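Local atomic coordinates of trilobed Protease (Pyrococcus furiosus, PDB entry 2GOP), a protein that is a protease, represented here by its seven-bladed beta-propeller domain, which in related enzymes probably helps to control substrate access to a separate catalytic domain. Residues Val261-Gly266 with Leu279-Ser284; Gly300-Met305 with Tyr315-Ala320; Glu311-Leu316 with Phe327-Glu332. All blocks are in the same frame, centred on the assembly; numbering follows the deposited sequence. Where two conformers were deposited one is given.

How the contacts relate
The three contacts lie on two consecutive blades of the propeller; contact 1 comes first in the chain, and contacts 2 and 3 overlap. Contact 1 pairs the first two strands of the blade 264-296. Contact 2 pairs the first two of the last blade, 303-335, and contact 3 its second and third. Contacts 1 and 2 have centres 13 Å apart and meet at the blade boundary, where Ser284 OG lies 3.0 Å from Gly300 O, a probable hydrogen bond. Contacts 2 and 3 share Tyr315 and Leu316 on strand 313-318. They also touch where Lys317 CE lies 3.5 Å from Phe327 CZ. Contacts 1 and 3 do not touch; their nearest atoms are about 11 Å apart. Contacts 1 and 2 both reach the second subunit.

Contact 1: residues Val261-Gly266 with Leu279-Ser284; sequences VDRGVG and LFEEGS
Gly264 and Val265 run antiparallel to Leu279 and Phe280, the short strand axes lying at 133°, and Phe280 N gives Gly264 O a nearly straight hydrogen bond of 2.8 Å (169° at the hydrogen). Val265 and Leu279 form the adjoining non-hydrogen-bonded pair. Their side chains share one face of the sheet, with Val265 CG2 3.7 Å from Leu279 CD1. The other Leu279 branch, CD2, reaches back to Val261 CG1 at 4.1 Å. Between the two branches, Leu279 CG rests against Arg263 CB. Leu258 and Tyr288 also pack on this leucine. The pair belongs to the hairpin of strands 264-271 and 274-281, the first two strands of a four-stranded propeller blade. A type I' turn, Glu281 to Ser284, then leads into strand 284-290, closed by backbone bonds in both directions between its end residues. Phe280 points to the other face of the sheet. Its ring turns an edge to the neighbouring strand, with Phe280 CE1 3.8 Å from Gly266 CA. Arg263 crosses the start of the turn, at about a right angle to the Glu281 side chain: CG sits beside its own backbone N (chi1 -61°) and the chain bends at the next torsion. This carries Arg263 CD to 3.6 Å from Phe280 O, a buried oxygen with no hydrogen-bond partner in the model. The guanidinium has Glu281 CA over one face. Arg263 NE is 4.4 Å from Glu281 OE2, but that oxygen lies well out of the guanidinium plane, so at most a charge attraction is likely. Arg263 NH1 instead makes a salt bridge to Glu242 of the second subunit. Glu281 OE1 is held by Tyr288 and Asn286.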
ATOM      1  N   VAL A 261      -9.635 -13.406  14.683  1.00 34.96           N
ATOM      2  CA  VAL A 261      -9.138 -12.196  15.341  1.00 35.51           C
ATOM      3  C   VAL A 261      -9.281 -11.013  14.389  1.00 35.77           C
ATOM      4  O   VAL A 261      -8.664 -10.990  13.338  1.00 38.93           O
ATOM      5  CB  VAL A 261      -7.663 -12.350  15.749  1.00 35.04           C
ATOM      6  CG1 VAL A 261      -7.104 -11.044  16.259  1.00 35.99           C
ATOM      7  CG2 VAL A 261      -7.508 -13.474  16.805  1.00 34.62           C
ATOM      8  N   ASP A 262     -10.108 -10.037  14.747  1.00 38.56           N
ATOM      9  CA  ASP A 262     -10.399  -8.916  13.837  1.00 38.31           C
ATOM     10  C   ASP A 262      -9.467  -7.759  14.125  1.00 37.73           C
ATOM     11  O   ASP A 262      -9.871  -6.745  14.678  1.00 37.30           O
ATOM     12  CB  ASP A 262     -11.869  -8.486  13.959  1.00 38.70           C
ATOM     13  CG  ASP A 262     -12.246  -7.382  12.971  1.00 39.75           C
ATOM     14  OD1 ASP A 262     -11.525  -7.172  11.977  1.00 38.67           O
ATOM     15  OD2 ASP A 262     -13.264  -6.714  13.202  1.00 40.91           O
ATOM     16  N   ARG A 263      -8.198  -7.932  13.764  1.00 37.85           N
ATOM     17  CA  ARG A 263      -7.181  -6.918  13.992  1.00 40.08           C
ATOM     18  C   ARG A 263      -6.242  -6.942  12.810  1.00 40.38           C
ATOM     19  O   ARG A 263      -6.075  -7.979  12.183  1.00 40.86           O
ATOM     20  CB  ARG A 263      -6.371  -7.209  15.266  1.00 41.00           C
ATOM     21  CG  ARG A 263      -7.151  -7.248  16.552  1.00 39.83           C
ATOM     22  CD  ARG A 263      -7.617  -5.900  16.976  1.00 41.48           C
ATOM     23  NE  ARG A 263      -8.240  -5.974  18.299  1.00 43.80           N
ATOM     24  CZ  ARG A 263      -8.935  -4.998  18.868  1.00 39.30           C
ATOM     25  NH1 ARG A 263      -9.111  -3.839  18.256  1.00 39.16           N
ATOM     26  NH2 ARG A 263      -9.444  -5.187  20.065  1.00 47.01           N
ATOM     27  N   GLY A 264      -5.640  -5.799  12.509  1.00 41.87           N
ATOM     28  CA  GLY A 264      -4.604  -5.736  11.491  1.00 42.85           C
ATOM     29  C   GLY A 264      -3.299  -6.365  11.948  1.00 43.52           C
ATOM     30  O   GLY A 264      -2.932  -6.273  13.120  1.00 41.48           O
ATOM     31  N   VAL A 265      -2.616  -7.020  11.013  1.00 44.96           N
ATOM     32  CA  VAL A 265      -1.310  -7.632  11.251  1.00 43.50           C
ATOM     33  C   VAL A 265      -0.234  -6.760  10.622  1.00 42.09           C
ATOM     34  O   VAL A 265      -0.402  -6.295   9.520  1.00 42.67           O
ATOM     35  CB  VAL A 265      -1.217  -9.057  10.611  1.00 44.92           C
ATOM     36  CG1 VAL A 265       0.198  -9.655  10.777  1.00 40.76           C
ATOM     37  CG2 VAL A 265      -2.249  -9.983  11.202  1.00 48.04           C
ATOM     38  N   GLY A 266       0.868  -6.542  11.326  1.00 44.43           N
ATOM     39  CA  GLY A 266       2.025  -5.848  10.767  1.00 44.04           C
ATOM     40  C   GLY A 266       3.000  -6.853  10.177  1.00 46.10           C
ATOM     41  O   GLY A 266       2.676  -7.543   9.227  1.00 52.52           O
ATOM     42  N   LEU A 279       0.350  -7.186  15.977  1.00 39.80           N
ATOM     43  CA  LEU A 279      -1.056  -6.838  15.782  1.00 39.93           C
ATOM     44  C   LEU A 279      -1.260  -5.369  16.119  1.00 38.88           C
ATOM     45  O   LEU A 279      -0.640  -4.863  17.054  1.00 39.92           O
ATOM     46  CB  LEU A 279      -1.949  -7.678  16.697  1.00 41.49           C
ATOM     47  CG  LEU A 279      -2.940  -8.671  16.097  1.00 43.52           C
ATOM     48  CD1 LEU A 279      -2.406  -9.442  14.909  1.00 43.26           C
ATOM     49  CD2 LEU A 279      -3.388  -9.608  17.216  1.00 40.85           C
ATOM     50  N   PHE A 280      -2.115  -4.702  15.342  1.00 38.79           N
ATOM     51  CA  PHE A 280      -2.562  -3.338  15.617  1.00 41.38           C
ATOM     52  C   PHE A 280      -3.858  -3.421  16.437  1.00 41.84           C
ATOM     53  O   PHE A 280      -4.884  -3.887  15.932  1.00 39.55           O
ATOM     54  CB  PHE A 280      -2.825  -2.574  14.321  1.00 42.26           C
ATOM     55  CG  PHE A 280      -1.576  -2.163  13.583  1.00 44.25           C
ATOM     56  CD1 PHE A 280      -0.740  -3.115  13.018  1.00 44.58           C
ATOM     57  CD2 PHE A 280      -1.256  -0.826  13.433  1.00 44.32           C
ATOM     58  CE1 PHE A 280       0.401  -2.739  12.331  1.00 47.37           C
ATOM     59  CE2 PHE A 280      -0.117  -0.438  12.748  1.00 45.57           C
ATOM     60  CZ  PHE A 280       0.715  -1.397  12.194  1.00 48.86           C
ATOM     61  N   GLU A 281      -3.793  -2.964  17.690  1.00 42.70           N
ATOM     62  CA  GLU A 281      -4.876  -3.102  18.660  1.00 43.88           C
ATOM     63  C   GLU A 281      -5.047  -1.812  19.448  1.00 44.59           C
ATOM     64  O   GLU A 281      -4.189  -1.481  20.268  1.00 47.18           O
ATOM     65  CB  GLU A 281      -4.533  -4.184  19.684  1.00 44.06           C
ATOM     66  CG  GLU A 281      -4.420  -5.573  19.157  1.00 45.10           C
ATOM     67  CD  GLU A 281      -3.998  -6.549  20.239  1.00 47.95           C
ATOM     68  OE1 GLU A 281      -2.878  -6.407  20.783  1.00 46.31           O
ATOM     69  OE2 GLU A 281      -4.783  -7.465  20.538  1.00 52.40           O
ATOM     70  N   GLU A 282      -6.130  -1.084  19.201  1.00 44.94           N
ATOM     71  CA  GLU A 282      -6.542   0.019  20.080  1.00 46.49           C
ATOM     72  C   GLU A 282      -5.452   1.068  20.334  1.00 46.69           C
ATOM     73  O   GLU A 282      -5.240   1.506  21.472  1.00 46.42           O
ATOM     74  CB  GLU A 282      -7.028  -0.553  21.413  1.00 48.73           C
ATOM     75  CG  GLU A 282      -8.239  -1.473  21.287  1.00 56.14           C
ATOM     76  CD  GLU A 282      -9.552  -0.715  21.355  1.00 64.82           C
ATOM     77  OE1 GLU A 282      -9.802   0.137  20.469  1.00 67.97           O
ATOM     78  OE2 GLU A 282     -10.337  -0.972  22.300  1.00 69.63           O
ATOM     79  N   GLY A 283      -4.766   1.476  19.270  1.00 43.85           N
ATOM     80  CA  GLY A 283      -3.751   2.511  19.371  1.00 43.78           C
ATOM     81  C   GLY A 283      -2.363   1.981  19.647  1.00 42.42           C
ATOM     82  O   GLY A 283      -1.395   2.729  19.580  1.00 40.76           O
ATOM     83  N   SER A 284      -2.259   0.687  19.946  1.00 43.45           N
ATOM     84  CA  SER A 284      -0.966   0.049  20.193  1.00 42.37           C
ATOM     85  C   SER A 284      -0.629  -0.941  19.085  1.00 42.11           C
ATOM     86  O   SER A 284      -1.494  -1.345  18.300  1.00 36.24           O
ATOM     87  CB  SER A 284      -0.976  -0.668  21.545  1.00 43.52           C
ATOM     88  OG  SER A 284      -1.029   0.271  22.603  1.00 43.93           O
TER

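Contact 2: residues Gly300-Met305 with Tyr315-Ala320; sequences GRHWIM and YLKETA
Tyr315 meets Ile304 on one face of an antiparallel hairpin, strands 303-309 and 313-318 of the last propeller blade. Ile304 CD1 comes 3.7 Å from Tyr315 CD1. At Leu316 the backbone O accepts Met305 N, while Leu316 CB lies 3.5 Å from Met305 O. The leucine also touches Leu17 and Pro20 of the first blade. Lys317 forms a non-hydrogen-bonded pair with Ile304. Its CG stands anti to the backbone N (chi1 174°), which lays the chain beside the imidazole of His302, with Lys317 CD 3.3 Å from His302 ND1. A water in the ring plane lies 2.6 Å from His302 ND1 and accepts a weak bond from Lys317 NZ. The main partners of these groups lie outside: Glu333 for the lysine, Ala298 O for His302 NE2. Glu318 is gripped by Trp303 through backbone bonds in both directions. Glu318 CB lies over the five-membered ring of Trp303, 3.8 Å from the centroid and 21° off the normal, a CH-pi contact. Beyond it, Glu318 OE2 takes a weak, bent bond from Trp303 NE1 at 3.2 Å, and OE1 makes a salt bridge with Arg324. Thr319 continues along the indole, its CA over one face and its carbonyl C 3.6 Å from Trp303 CH2.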
ATOM      1  N   GLY A 300       1.417  -3.925  25.493  1.00 44.58           N
ATOM      2  CA  GLY A 300       1.213  -2.766  26.372  1.00 43.90           C
ATOM      3  C   GLY A 300       0.824  -1.526  25.596  1.00 44.27           C
ATOM      4  O   GLY A 300       0.474  -1.616  24.428  1.00 43.57           O
ATOM      5  N   ARG A 301       0.875  -0.364  26.245  1.00 45.46           N
ATOM      6  CA  ARG A 301       0.591   0.902  25.564  1.00 45.25           C
ATOM      7  C   ARG A 301       1.871   1.400  24.895  1.00 43.54           C
ATOM      8  O   ARG A 301       2.584   2.253  25.411  1.00 39.90           O
ATOM      9  CB  ARG A 301      -0.031   1.932  26.518  1.00 47.86           C
ATOM     10  CG  ARG A 301      -1.455   1.538  26.934  1.00 48.92           C
ATOM     11  CD  ARG A 301      -2.240   2.693  27.541  1.00 55.10           C
ATOM     12  NE  ARG A 301      -3.613   2.309  27.896  1.00 58.27           N
ATOM     13  CZ  ARG A 301      -4.618   2.159  27.029  1.00 62.86           C
ATOM     14  NH1 ARG A 301      -4.434   2.355  25.727  1.00 63.53           N
ATOM     15  NH2 ARG A 301      -5.827   1.812  27.469  1.00 64.34           N
ATOM     16  N   HIS A 302       2.158   0.819  23.737  1.00 38.87           N
ATOM     17  CA  HIS A 302       3.395   1.092  23.007  1.00 41.33           C
ATOM     18  C   HIS A 302       3.202   0.678  21.563  1.00 40.44           C
ATOM     19  O   HIS A 302       2.152   0.133  21.209  1.00 40.37           O
ATOM     20  CB  HIS A 302       4.571   0.324  23.617  1.00 40.91           C
ATOM     21  CG  HIS A 302       4.386  -1.168  23.659  1.00 41.97           C
ATOM     22  ND1 HIS A 302       4.802  -1.933  24.727  1.00 42.80           N
ATOM     23  CD2 HIS A 302       3.841  -2.033  22.772  1.00 40.93           C
ATOM     24  CE1 HIS A 302       4.529  -3.204  24.494  1.00 42.03           C
ATOM     25  NE2 HIS A 302       3.943  -3.290  23.313  1.00 40.84           N
ATOM     26  N   TRP A 303       4.192   0.936  20.723  1.00 41.18           N
ATOM     27  CA  TRP A 303       4.198   0.311  19.413  1.00 42.87           C
ATOM     28  C   TRP A 303       5.533  -0.346  19.087  1.00 41.84           C
ATOM     29  O   TRP A 303       6.607   0.263  19.204  1.00 39.84           O
ATOM     30  CB  TRP A 303       3.687   1.232  18.284  1.00 44.36           C
ATOM     31  CG  TRP A 303       4.189   2.624  18.228  1.00 46.37           C
ATOM     32  CD1 TRP A 303       5.052   3.150  17.299  1.00 46.37           C
ATOM     33  CD2 TRP A 303       3.824   3.709  19.097  1.00 47.95           C
ATOM     34  NE1 TRP A 303       5.262   4.488  17.553  1.00 46.84           N
ATOM     35  CE2 TRP A 303       4.524   4.853  18.654  1.00 48.22           C
ATOM     36  CE3 TRP A 303       2.992   3.820  20.215  1.00 46.92           C
ATOM     37  CZ2 TRP A 303       4.408   6.094  19.291  1.00 45.35           C
ATOM     38  CZ3 TRP A 303       2.874   5.053  20.839  1.00 46.31           C
ATOM     39  CH2 TRP A 303       3.586   6.171  20.378  1.00 46.19           C
ATOM     40  N   ILE A 304       5.430  -1.615  18.702  1.00 42.71           N
ATOM     41  CA  ILE A 304       6.569  -2.386  18.231  1.00 44.40           C
ATOM     42  C   ILE A 304       6.833  -2.009  16.777  1.00 43.22           C
ATOM     43  O   ILE A 304       5.962  -2.156  15.926  1.00 46.78           O
ATOM     44  CB  ILE A 304       6.309  -3.904  18.351  1.00 44.60           C
ATOM     45  CG1 ILE A 304       6.009  -4.299  19.808  1.00 43.00           C
ATOM     46  CG2 ILE A 304       7.485  -4.692  17.798  1.00 44.72           C
ATOM     47  CD1 ILE A 304       7.132  -4.029  20.824  1.00 39.84           C
ATOM     48  N   MET A 305       8.031  -1.501  16.504  1.00 44.40           N
ATOM     49  CA  MET A 305       8.393  -1.026  15.178  1.00 43.16           C
ATOM     50  C   MET A 305       9.478  -1.902  14.576  1.00 42.54           C
ATOM     51  O   MET A 305      10.629  -1.494  14.434  1.00 40.87           O
ATOM     52  CB  MET A 305       8.849   0.432  15.252  1.00 45.39           C
ATOM     53  CG  MET A 305       7.719   1.382  15.653  1.00 47.33           C
ATOM     54  SD  MET A 305       8.265   3.085  15.807  1.00 48.31           S
ATOM     55  CE  MET A 305       8.748   3.449  14.127  1.00 48.19           C
ATOM     56  N   TYR A 315      13.468  -6.539  19.283  1.00 41.40           N
ATOM     57  CA  TYR A 315      12.515  -5.613  18.692  1.00 39.84           C
ATOM     58  C   TYR A 315      12.820  -4.184  19.076  1.00 40.05           C
ATOM     59  O   TYR A 315      13.496  -3.923  20.088  1.00 41.61           O
ATOM     60  CB  TYR A 315      11.078  -5.986  19.087  1.00 38.07           C
ATOM     61  CG  TYR A 315      10.858  -6.208  20.581  1.00 39.22           C
ATOM     62  CD1 TYR A 315      10.592  -5.146  21.444  1.00 34.30           C
ATOM     63  CD2 TYR A 315      10.887  -7.487  21.118  1.00 41.30           C
ATOM     64  CE1 TYR A 315      10.371  -5.361  22.806  1.00 34.52           C
ATOM     65  CE2 TYR A 315      10.663  -7.713  22.473  1.00 37.81           C
ATOM     66  CZ  TYR A 315      10.416  -6.650  23.308  1.00 36.69           C
ATOM     67  OH  TYR A 315      10.215  -6.900  24.643  1.00 40.01           O
ATOM     68  N   LEU A 316      12.353  -3.273  18.225  1.00 39.71           N
ATOM     69  CA  LEU A 316      12.277  -1.861  18.556  1.00 42.60           C
ATOM     70  C   LEU A 316      10.906  -1.557  19.177  1.00 42.46           C
ATOM     71  O   LEU A 316       9.867  -1.941  18.621  1.00 41.71           O
ATOM     72  CB  LEU A 316      12.501  -1.002  17.304  1.00 42.26           C
ATOM     73  CG  LEU A 316      13.902  -1.023  16.684  1.00 41.88           C
ATOM     74  CD1 LEU A 316      13.937  -0.183  15.400  1.00 39.10           C
ATOM     75  CD2 LEU A 316      14.942  -0.503  17.682  1.00 40.65           C
ATOM     76  N   LYS A 317      10.911  -0.864  20.313  1.00 42.72           N
ATOM     77  CA  LYS A 317       9.689  -0.459  21.001  1.00 43.46           C
ATOM     78  C   LYS A 317       9.651   1.054  21.251  1.00 43.41           C
ATOM     79  O   LYS A 317      10.544   1.605  21.898  1.00 40.92           O
ATOM     80  CB  LYS A 317       9.567  -1.191  22.343  1.00 42.53           C
ATOM     81  CG  LYS A 317       8.397  -0.717  23.201  1.00 46.05           C
ATOM     82  CD  LYS A 317       8.108  -1.657  24.359  1.00 48.07           C
ATOM     83  CE  LYS A 317       9.231  -1.701  25.359  1.00 50.66           C
ATOM     84  NZ  LYS A 317       8.790  -2.273  26.677  1.00 51.15           N
ATOM     85  N   GLU A 318       8.591   1.697  20.761  1.00 43.64           N
ATOM     86  CA  GLU A 318       8.365   3.120  20.942  1.00 43.61           C
ATOM     87  C   GLU A 318       7.152   3.361  21.841  1.00 42.90           C
ATOM     88  O   GLU A 318       6.213   2.569  21.855  1.00 44.23           O
ATOM     89  CB  GLU A 318       8.139   3.774  19.583  1.00 43.77           C
ATOM     90  CG  GLU A 318       8.089   5.282  19.614  1.00 44.74           C
ATOM     91  CD  GLU A 318       8.560   5.888  18.326  1.00 48.51           C
ATOM     92  OE1 GLU A 318       9.764   5.754  18.024  1.00 51.39           O
ATOM     93  OE2 GLU A 318       7.733   6.502  17.619  1.00 54.77           O
ATOM     94  N   THR A 319       7.189   4.455  22.598  1.00 42.33           N
ATOM     95  CA  THR A 319       6.064   4.876  23.438  1.00 41.77           C
ATOM     96  C   THR A 319       5.735   6.358  23.209  1.00 42.19           C
ATOM     97  O   THR A 319       6.433   7.067  22.473  1.00 41.97           O
ATOM     98  CB  THR A 319       6.370   4.683  24.942  1.00 41.91           C
ATOM     99  OG1 THR A 319       7.385   5.604  25.346  1.00 42.13           O
ATOM    100  CG2 THR A 319       6.826   3.267  25.236  1.00 41.93           C
ATOM    101  N   ALA A 320       4.679   6.830  23.857  1.00 42.50           N
ATOM    102  CA  ALA A 320       4.313   8.247  23.810  1.00 44.24           C
ATOM    103  C   ALA A 320       5.455   9.170  24.276  1.00 45.81           C
ATOM    104  O   ALA A 320       5.618  10.275  23.754  1.00 47.89           O
ATOM    105  CB  ALA A 320       3.050   8.495  24.646  1.00 42.87           C
TER
HETATM  106  O   HOH W   1       5.623  -0.964  27.047  1.00 59.51           O

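Contact 3: residues Glu311-Leu316 with Phe327-Glu332; sequences EIVVYL and FTWDGE
Four backbone hydrogen bonds tie Val313 and Tyr315 to Trp329 and Phe327. These are strands 313-318 and 325-329, the second and third of the last blade, which this chain builds from 303-335 alone; that fits the open Velcro topology of the propeller. Val313 and Trp329 bond in both directions, as do Tyr315 and Phe327. The bond from Phe327 N to Tyr315 O is 2.9 Å long and lies nearly along the C=O axis. Val314 and Thr328 form the non-hydrogen-bonded pair between them. CA-H...O contacts add to the pairing: Thr328 CA is 3.2 Å from Val313 O, and Val314 CA makes a second, bent contact with Phe327 O. Apolar packing centres on the Tyr315 ring. Its CG sits between the backbone N and the carbonyl carbon (chi1 50°), which swings the ring across the neighbouring strand. There Tyr315 CE1 lies 3.4 Å from Phe327 CB, and Trp329 CB meets the ring edge 3.7 Å from Tyr315 CE2. The hydroxyl bonds to Glu333. At the strand end Ile312 and Asp330 lie side by side, with Ile312 CD1 close to Asp330 CB. Ile312 also packs on Thr22 of the first blade. The remaining contacts lie in the turn after the strand. The Trp329 indole lies against its own turn, with Gly331 N 3.3 Å above the ring plane, over the centre. Asp330 forms an Asx turn, in which Glu332 N donates to Asp330 OD1 at 3.1 Å.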
ATOM      1  N   GLU A 311      17.739 -17.157  18.165  1.00 43.30           N
ATOM      2  CA  GLU A 311      17.794 -17.811  19.478  1.00 46.39           C
ATOM      3  C   GLU A 311      17.030 -16.987  20.501  1.00 46.86           C
ATOM      4  O   GLU A 311      16.480 -17.523  21.470  1.00 45.97           O
ATOM      5  CB  GLU A 311      19.243 -17.987  19.943  1.00 47.20           C
ATOM      6  CG  GLU A 311      20.012 -19.032  19.152  1.00 49.72           C
ATOM      7  CD  GLU A 311      21.479 -19.092  19.529  1.00 51.65           C
ATOM      8  OE1 GLU A 311      22.202 -19.933  18.948  1.00 54.97           O
ATOM      9  OE2 GLU A 311      21.911 -18.295  20.397  1.00 55.82           O
ATOM     10  N   ILE A 312      17.002 -15.680  20.246  1.00 46.05           N
ATOM     11  CA  ILE A 312      16.387 -14.683  21.102  1.00 44.90           C
ATOM     12  C   ILE A 312      15.435 -13.840  20.247  1.00 42.18           C
ATOM     13  O   ILE A 312      15.564 -13.810  19.032  1.00 40.10           O
ATOM     14  CB  ILE A 312      17.504 -13.793  21.728  1.00 47.79           C
ATOM     15  CG1 ILE A 312      17.221 -13.524  23.202  1.00 52.76           C
ATOM     16  CG2 ILE A 312      17.751 -12.509  20.920  1.00 48.65           C
ATOM     17  CD1 ILE A 312      17.697 -14.669  24.091  1.00 56.61           C
ATOM     18  N   VAL A 313      14.470 -13.172  20.870  1.00 41.75           N
ATOM     19  CA  VAL A 313      13.641 -12.201  20.147  1.00 41.56           C
ATOM     20  C   VAL A 313      14.196 -10.804  20.376  1.00 38.64           C
ATOM     21  O   VAL A 313      14.579 -10.477  21.488  1.00 40.79           O
ATOM     22  CB  VAL A 313      12.159 -12.224  20.584  1.00 40.45           C
ATOM     23  CG1 VAL A 313      11.360 -11.190  19.768  1.00 38.24           C
ATOM     24  CG2 VAL A 313      11.572 -13.620  20.422  1.00 40.22           C
ATOM     25  N   VAL A 314      14.244 -10.002  19.311  1.00 38.96           N
ATOM     26  CA  VAL A 314      14.708  -8.614  19.386  0.50 39.44           C
ATOM     27  C   VAL A 314      13.682  -7.714  18.718  1.00 40.77           C
ATOM     28  O   VAL A 314      13.086  -8.081  17.707  1.00 40.64           O
ATOM     29  CB  VAL A 314      16.094  -8.412  18.702  0.50 39.19           C
ATOM     30  CG1 VAL A 314      15.970  -8.380  17.176  0.50 30.91           C
ATOM     31  CG2 VAL A 314      16.761  -7.137  19.201  0.50 38.57           C
ATOM     32  N   TYR A 315      13.468  -6.539  19.283  1.00 41.40           N
ATOM     33  CA  TYR A 315      12.515  -5.613  18.692  1.00 39.84           C
ATOM     34  C   TYR A 315      12.820  -4.184  19.076  1.00 40.05           C
ATOM     35  O   TYR A 315      13.496  -3.923  20.088  1.00 41.61           O
ATOM     36  CB  TYR A 315      11.078  -5.986  19.087  1.00 38.07           C
ATOM     37  CG  TYR A 315      10.858  -6.208  20.581  1.00 39.22           C
ATOM     38  CD1 TYR A 315      10.592  -5.146  21.444  1.00 34.30           C
ATOM     39  CD2 TYR A 315      10.887  -7.487  21.118  1.00 41.30           C
ATOM     40  CE1 TYR A 315      10.371  -5.361  22.806  1.00 34.52           C
ATOM     41  CE2 TYR A 315      10.663  -7.713  22.473  1.00 37.81           C
ATOM     42  CZ  TYR A 315      10.416  -6.650  23.308  1.00 36.69           C
ATOM     43  OH  TYR A 315      10.215  -6.900  24.643  1.00 40.01           O
ATOM     44  N   LEU A 316      12.353  -3.273  18.225  1.00 39.71           N
ATOM     45  CA  LEU A 316      12.277  -1.861  18.556  1.00 42.60           C
ATOM     46  C   LEU A 316      10.906  -1.557  19.177  1.00 42.46           C
ATOM     47  O   LEU A 316       9.867  -1.941  18.621  1.00 41.71           O
ATOM     48  CB  LEU A 316      12.501  -1.002  17.304  1.00 42.26           C
ATOM     49  CG  LEU A 316      13.902  -1.023  16.684  1.00 41.88           C
ATOM     50  CD1 LEU A 316      13.937  -0.183  15.400  1.00 39.10           C
ATOM     51  CD2 LEU A 316      14.942  -0.503  17.682  1.00 40.65           C
ATOM     52  N   PHE A 327      15.201  -3.708  22.383  1.00 39.76           N
ATOM     53  CA  PHE A 327      14.900  -4.595  23.502  1.00 40.44           C
ATOM     54  C   PHE A 327      15.084  -6.026  23.038  1.00 41.56           C
ATOM     55  O   PHE A 327      14.909  -6.319  21.857  1.00 40.01           O
ATOM     56  CB  PHE A 327      13.443  -4.417  23.954  1.00 39.94           C
ATOM     57  CG  PHE A 327      13.142  -3.079  24.581  1.00 38.85           C
ATOM     58  CD1 PHE A 327      12.908  -1.964  23.791  1.00 39.47           C
ATOM     59  CD2 PHE A 327      13.066  -2.943  25.958  1.00 39.88           C
ATOM     60  CE1 PHE A 327      12.621  -0.732  24.364  1.00 40.54           C
ATOM     61  CE2 PHE A 327      12.775  -1.711  26.543  1.00 40.41           C
ATOM     62  CZ  PHE A 327      12.552  -0.610  25.749  1.00 41.19           C
ATOM     63  N   THR A 328      15.428  -6.917  23.965  1.00 43.80           N
ATOM     64  CA  THR A 328      15.402  -8.353  23.688  1.00 45.05           C
ATOM     65  C   THR A 328      14.354  -9.036  24.556  1.00 46.43           C
ATOM     66  O   THR A 328      13.865  -8.474  25.536  1.00 45.03           O
ATOM     67  CB  THR A 328      16.778  -9.051  23.902  1.00 47.06           C
ATOM     68  OG1 THR A 328      17.256  -8.812  25.229  1.00 44.77           O
ATOM     69  CG2 THR A 328      17.817  -8.563  22.881  1.00 48.22           C
ATOM     70  N   TRP A 329      14.001 -10.256  24.178  1.00 47.59           N
ATOM     71  CA  TRP A 329      13.045 -11.021  24.943  1.00 48.03           C
ATOM     72  C   TRP A 329      13.384 -12.513  24.845  1.00 48.48           C
ATOM     73  O   TRP A 329      13.481 -13.063  23.748  1.00 46.32           O
ATOM     74  CB  TRP A 329      11.633 -10.707  24.448  1.00 49.58           C
ATOM     75  CG  TRP A 329      10.571 -11.208  25.331  1.00 49.61           C
ATOM     76  CD1 TRP A 329       9.995 -10.555  26.386  1.00 49.97           C
ATOM     77  CD2 TRP A 329       9.943 -12.480  25.251  1.00 49.80           C
ATOM     78  NE1 TRP A 329       9.042 -11.354  26.971  1.00 49.81           N
ATOM     79  CE2 TRP A 329       8.991 -12.543  26.293  1.00 49.87           C
ATOM     80  CE3 TRP A 329      10.098 -13.584  24.405  1.00 49.77           C
ATOM     81  CZ2 TRP A 329       8.191 -13.659  26.503  1.00 49.00           C
ATOM     82  CZ3 TRP A 329       9.298 -14.699  24.620  1.00 51.53           C
ATOM     83  CH2 TRP A 329       8.358 -14.726  25.659  1.00 49.85           C
ATOM     84  N   ASP A 330      13.613 -13.133  26.005  1.00 48.66           N
ATOM     85  CA  ASP A 330      13.908 -14.565  26.104  1.00 49.59           C
ATOM     86  C   ASP A 330      12.956 -15.265  27.080  1.00 50.83           C
ATOM     87  O   ASP A 330      13.306 -16.280  27.683  1.00 51.16           O
ATOM     88  CB  ASP A 330      15.360 -14.767  26.558  1.00 49.60           C
ATOM     89  CG  ASP A 330      15.622 -14.271  27.986  1.00 50.83           C
ATOM     90  OD1 ASP A 330      14.744 -13.619  28.592  1.00 52.18           O
ATOM     91  OD2 ASP A 330      16.725 -14.532  28.505  1.00 54.04           O
ATOM     92  N   GLY A 331      11.752 -14.718  27.217  1.00 50.61           N
ATOM     93  CA  GLY A 331      10.851 -15.045  28.321  1.00 50.66           C
ATOM     94  C   GLY A 331      10.721 -13.831  29.225  1.00 50.91           C
ATOM     95  O   GLY A 331       9.734 -13.680  29.951  1.00 50.71           O
ATOM     96  N   GLU A 332      11.736 -12.970  29.161  1.00 51.13           N
ATOM     97  CA  GLU A 332      11.825 -11.745  29.947  1.00 51.33           C
ATOM     98  C   GLU A 332      12.312 -10.609  29.042  1.00 49.27           C
ATOM     99  O   GLU A 332      13.150 -10.834  28.173  1.00 45.42           O
ATOM    100  CB  GLU A 332      12.833 -11.953  31.081  1.00 52.56           C
ATOM    101  CG  GLU A 332      13.024 -10.766  32.022  1.00 55.66           C
ATOM    102  CD  GLU A 332      12.346 -10.957  33.362  1.00 62.13           C
ATOM    103  OE1 GLU A 332      11.181 -11.419  33.386  1.00 67.39           O
ATOM    104  OE2 GLU A 332      12.982 -10.643  34.393  1.00 64.05           O
TER